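Local atomic coordinates of lipoprotein, putative (Bacillus anthracis, PDB entry 4O4A), a protein that is of unknown function but is a putative lipoprotein, probably held at the cell surface, belonging to a family that has not been characterised. Residues D68-T73 and M158-E163; F121-V126 and H148-K153. All coordinates share one frame; numbering follows the deposited sequence.

Contact 1: residues D68-T73 and M158-E163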
# COMPACT_ATOMS: atom_id res chain seq x y z
N ASP B 68 18.72 -4.16 -16.02
CA ASP B 68 17.29 -4.01 -15.73
C ASP B 68 16.47 -5.22 -16.16
O ASP B 68 15.24 -5.17 -16.15
CB ASP B 68 16.72 -2.74 -16.38
CG ASP B 68 16.64 -2.83 -17.89
OD1 ASP B 68 17.24 -3.75 -18.49
OD2 ASP B 68 15.97 -1.96 -18.50
N GLY B 69 17.13 -6.31 -16.57
CA GLY B 69 16.43 -7.53 -16.96
C GLY B 69 15.77 -7.47 -18.33
O GLY B 69 14.82 -8.18 -18.61
N THR B 70 16.32 -6.63 -19.18
CA THR B 70 15.83 -6.41 -20.52
C THR B 70 16.85 -6.84 -21.55
O THR B 70 18.05 -6.69 -21.33
CB THR B 70 15.65 -4.92 -20.69
OG1 THR B 70 14.63 -4.47 -19.80
CG2 THR B 70 15.33 -4.54 -22.09
N ALA B 71 16.38 -7.35 -22.69
CA ALA B 71 17.28 -7.74 -23.77
C ALA B 71 16.60 -7.42 -25.07
O ALA B 71 15.47 -7.79 -25.30
CB ALA B 71 17.60 -9.21 -23.71
N VAL B 72 17.32 -6.69 -25.91
CA VAL B 72 16.81 -6.23 -27.18
C VAL B 72 17.71 -6.76 -28.27
O VAL B 72 18.91 -6.65 -28.16
CB VAL B 72 16.88 -4.71 -27.19
CG1 VAL B 72 16.50 -4.15 -28.55
CG2 VAL B 72 15.98 -4.13 -26.11
N THR B 73 17.14 -7.35 -29.31
CA THR B 73 17.96 -7.88 -30.40
C THR B 73 17.32 -7.73 -31.75
O THR B 73 16.10 -7.64 -31.87
CB THR B 73 18.29 -9.38 -30.22
OG1 THR B 73 19.13 -9.84 -31.29
CG2 THR B 73 17.00 -10.21 -30.21
N MSE B 158 9.07 -0.78 -24.53
CA MSE B 158 8.66 -0.47 -25.90
C MSE B 158 8.90 0.97 -26.20
O MSE B 158 9.32 1.32 -27.31
CB MSE B 158 7.21 -0.83 -26.09
CG MSE B 158 7.07 -2.34 -26.17
SE MSE B 158 8.06 -3.20 -27.64
CE MSE B 158 7.38 -2.04 -29.07
N GLN B 159 8.66 1.83 -25.23
CA GLN B 159 8.89 3.24 -25.42
C GLN B 159 10.38 3.49 -25.61
O GLN B 159 10.76 4.24 -26.51
CB GLN B 159 8.35 4.04 -24.24
CG GLN B 159 8.49 5.53 -24.41
CD GLN B 159 7.71 6.27 -23.36
OE1 GLN B 159 6.91 7.17 -23.66
NE2 GLN B 159 7.91 5.86 -22.12
N ARG B 160 11.23 2.89 -24.76
CA ARG B 160 12.68 3.07 -24.90
C ARG B 160 13.13 2.60 -26.27
O ARG B 160 14.01 3.21 -26.86
CB ARG B 160 13.53 2.38 -23.79
CG ARG B 160 13.53 3.13 -22.47
CD ARG B 160 14.64 2.67 -21.49
NE ARG B 160 14.82 1.20 -21.38
CZ ARG B 160 14.07 0.39 -20.63
NH1 ARG B 160 14.35 -0.91 -20.58
NH2 ARG B 160 13.04 0.86 -19.93
N ILE B 161 12.51 1.53 -26.76
CA ILE B 161 12.84 1.00 -28.08
C ILE B 161 12.47 1.99 -29.18
O ILE B 161 13.31 2.36 -30.00
CB ILE B 161 12.13 -0.35 -28.34
CG1 ILE B 161 12.79 -1.45 -27.50
CG2 ILE B 161 12.22 -0.72 -29.81
CD1 ILE B 161 12.11 -2.79 -27.60
N GLN B 162 11.21 2.41 -29.20
CA GLN B 162 10.76 3.35 -30.21
C GLN B 162 11.60 4.64 -30.22
O GLN B 162 11.99 5.13 -31.27
CB GLN B 162 9.26 3.61 -30.02
CG GLN B 162 8.40 2.46 -30.56
CD GLN B 162 7.88 2.69 -31.98
OE1 GLN B 162 7.60 3.82 -32.38
NE2 GLN B 162 7.69 1.61 -32.72
N GLU B 163 11.92 5.13 -29.03
CA GLU B 163 12.68 6.35 -28.87
C GLU B 163 14.16 6.19 -29.29
O GLU B 163 14.62 6.90 -30.17
CB GLU B 163 12.43 6.81 -27.42
CG GLU B 163 13.13 8.03 -26.82
CD GLU B 163 12.54 8.41 -25.44
OE1 GLU B 163 11.58 7.76 -24.99
OE2 GLU B 163 13.04 9.37 -24.81
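Asp68, Thr70 and Val72 lie along the edge strand 70-72 of a four-stranded mixed sheet and the turn leading into it, where they meet Arg160 and Ile161 of the C-terminal helix 149-166. Thr70 and Val72, alternate residues of the strand, both turn toward the helix, and Asp68 does so from the turn before it. The polar end of the contact is a salt bridge in which Asp68 OD2 lies 2.8 Å from Arg160 NH1. The two flat groups are neither coplanar nor stacked: their planes stand 58° apart, and the carboxylate meets the guanidinium obliquely, through one oxygen. Arg160 reaches it because its long chain bends at chi3 (-44°). Thr70 OG1 sits at the guanidinium edge, in its plane, 3.7 Å from Arg160 NH1. Asp68 OD1 turns back to its own segment and accepts a weak, bent bond from Thr70 N, in the manner of an Asx turn. Further along, the beta-branched Val72 puts CG2 4.4 Å from CD1 of Ile161, whose extended chi2 (176°) carries that methyl toward the strand. Lys153 and Leu157 beside Thr70, and Tyr165 beside Val72, extend the same helix face at four-residue intervals. Thus the contact grades from loose apolar packing around the buried Ile161 to an ion pair at its more exposed end, where Arg160 probably offsets the aspartate charge.

Contact 2: residues F121-V126 and H148-K153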
# COMPACT_ATOMS: atom_id res chain seq x y z
N PHE B 121 8.14 -11.09 -28.74
CA PHE B 121 8.75 -10.95 -27.42
C PHE B 121 8.53 -12.16 -26.54
O PHE B 121 7.69 -13.02 -26.82
CB PHE B 121 8.16 -9.75 -26.70
CG PHE B 121 6.68 -9.84 -26.48
CD1 PHE B 121 6.17 -10.55 -25.42
CD2 PHE B 121 5.79 -9.22 -27.35
CE1 PHE B 121 4.81 -10.64 -25.22
CE2 PHE B 121 4.43 -9.31 -27.16
CZ PHE B 121 3.94 -10.02 -26.09
N ALA B 122 9.29 -12.20 -25.45
CA ALA B 122 9.19 -13.27 -24.49
C ALA B 122 9.26 -12.71 -23.09
O ALA B 122 10.07 -11.82 -22.80
CB ALA B 122 10.30 -14.27 -24.71
N ASN B 123 8.40 -13.24 -22.23
CA ASN B 123 8.35 -12.86 -20.84
C ASN B 123 8.79 -14.00 -19.97
O ASN B 123 8.20 -15.09 -20.02
CB ASN B 123 6.94 -12.46 -20.45
CG ASN B 123 6.59 -11.08 -20.91
OD1 ASN B 123 7.21 -10.12 -20.50
ND2 ASN B 123 5.55 -10.97 -21.74
N LEU B 124 9.84 -13.78 -19.21
CA LEU B 124 10.33 -14.77 -18.28
C LEU B 124 10.49 -14.10 -16.95
O LEU B 124 10.41 -12.89 -16.84
CB LEU B 124 11.68 -15.32 -18.69
CG LEU B 124 11.78 -16.09 -19.99
CD1 LEU B 124 12.10 -15.09 -21.09
CD2 LEU B 124 12.89 -17.13 -19.92
N GLU B 125 10.76 -14.90 -15.95
CA GLU B 125 10.92 -14.41 -14.62
C GLU B 125 11.96 -15.26 -13.95
O GLU B 125 11.99 -16.48 -14.13
CB GLU B 125 9.58 -14.49 -13.91
CG GLU B 125 9.56 -13.90 -12.53
CD GLU B 125 8.21 -14.00 -11.86
OE1 GLU B 125 7.20 -14.27 -12.54
OE2 GLU B 125 8.16 -13.83 -10.63
N VAL B 126 12.81 -14.63 -13.16
CA VAL B 126 13.85 -15.35 -12.47
C VAL B 126 13.77 -15.06 -10.99
O VAL B 126 13.29 -13.99 -10.58
CB VAL B 126 15.25 -14.94 -12.99
CG1 VAL B 126 15.51 -13.46 -12.74
CG2 VAL B 126 16.34 -15.77 -12.35
N HIS B 148 0.02 -7.01 -13.72
CA HIS B 148 1.27 -7.66 -13.39
C HIS B 148 2.41 -6.67 -13.67
O HIS B 148 2.39 -5.99 -14.71
CB HIS B 148 1.44 -8.93 -14.21
CG HIS B 148 2.54 -9.81 -13.73
ND1 HIS B 148 3.87 -9.56 -14.01
CD2 HIS B 148 2.52 -10.94 -12.99
CE1 HIS B 148 4.61 -10.51 -13.47
NE2 HIS B 148 3.82 -11.36 -12.85
N PRO B 149 3.41 -6.58 -12.77
CA PRO B 149 4.54 -5.65 -12.93
C PRO B 149 5.24 -5.70 -14.28
O PRO B 149 5.84 -4.71 -14.69
CB PRO B 149 5.49 -6.08 -11.83
CG PRO B 149 4.59 -6.60 -10.76
CD PRO B 149 3.48 -7.31 -11.49
N ALA B 150 5.16 -6.83 -14.95
CA ALA B 150 5.78 -7.01 -16.27
C ALA B 150 5.10 -6.19 -17.35
O ALA B 150 5.72 -5.88 -18.37
CB ALA B 150 5.76 -8.48 -16.66
N GLU B 151 3.83 -5.86 -17.13
CA GLU B 151 3.08 -5.04 -18.07
C GLU B 151 3.70 -3.67 -18.14
O GLU B 151 3.88 -3.13 -19.23
CB GLU B 151 1.61 -4.89 -17.66
CG GLU B 151 0.80 -6.17 -17.80
CD GLU B 151 0.65 -6.64 -19.24
OE1 GLU B 151 0.85 -5.83 -20.18
OE2 GLU B 151 0.32 -7.82 -19.44
N LYS B 152 4.07 -3.13 -16.98
CA LYS B 152 4.68 -1.82 -16.96
C LYS B 152 6.09 -1.89 -17.53
O LYS B 152 6.49 -1.04 -18.31
CB LYS B 152 4.74 -1.23 -15.56
CG LYS B 152 5.22 0.21 -15.59
CD LYS B 152 5.37 0.82 -14.21
CE LYS B 152 5.53 2.33 -14.29
NZ LYS B 152 6.61 2.76 -15.21
N LYS B 153 6.85 -2.90 -17.12
CA LYS B 153 8.21 -3.06 -17.62
C LYS B 153 8.21 -3.08 -19.15
O LYS B 153 9.06 -2.45 -19.78
CB LYS B 153 8.86 -4.32 -17.06
CG LYS B 153 10.27 -4.58 -17.59
CD LYS B 153 10.92 -5.84 -17.02
CE LYS B 153 11.71 -5.62 -15.75
NZ LYS B 153 12.93 -4.82 -16.04
O HOH W 1 5.18 -13.69 -11.08
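The His148 imidazole turns its edge to Glu125: the carboxylate atom OE1 lies near the ring plane, 4.5 Å from His148 NE2. Water 1, also in that plane, spans the interval, donating to Glu125 OE1 at 2.6 Å and hydrogen-bonded to His148 NE2 at 3.2 Å. Pro149 CD rests 3.3 Å above one face of the ring, offset toward its rim, while Ala150 CA is at the edge. The histidine is also the helix N-cap: with CG anti to the backbone N (chi1 -167°), its ND1 accepts from Ala150 N at 3.2 Å. This bond is nearly straight (165°) and close to the ring plane, so the cap and the water together probably limit the ring's rotation. Glu125 suits its buried place because its fully extended chain carries the carboxylate to the water and to a salt bridge with Arg140. The small Ala150 lets the helix come near the strand, its CB 4.4 Å from Asn123 OD1, while Asn123 ND2 is hydrogen-bonded to Ser108 OG. The first turn of helix 149-166 lies over strand 117-126, which runs between strands 40-45 and 104-114; Asp41 packs against His148 and Pro149, and Gln95 of a second subunit touches Pro149.

Both contacts lay helix 149-166 on the same four-stranded sheet, about 12 Å apart between their centres. Contact 2 takes the start of the helix and an inner strand, and contact 1 a later part of it and the edge strand. Each is partly buried, but their chemistry differs: contact 1 joins charges directly and adds an apolar pair, whereas contact 2 is bridged by a water, from a histidine that also caps its own helix, with its buried glutamate paired outside the two segments. Lys153, in contact 2, reaches back to Asp68 O of contact 1, a probable hydrogen bond whose detail is doubtful. In the chain, contact 2 is nested inside the loop that contact 1 closes.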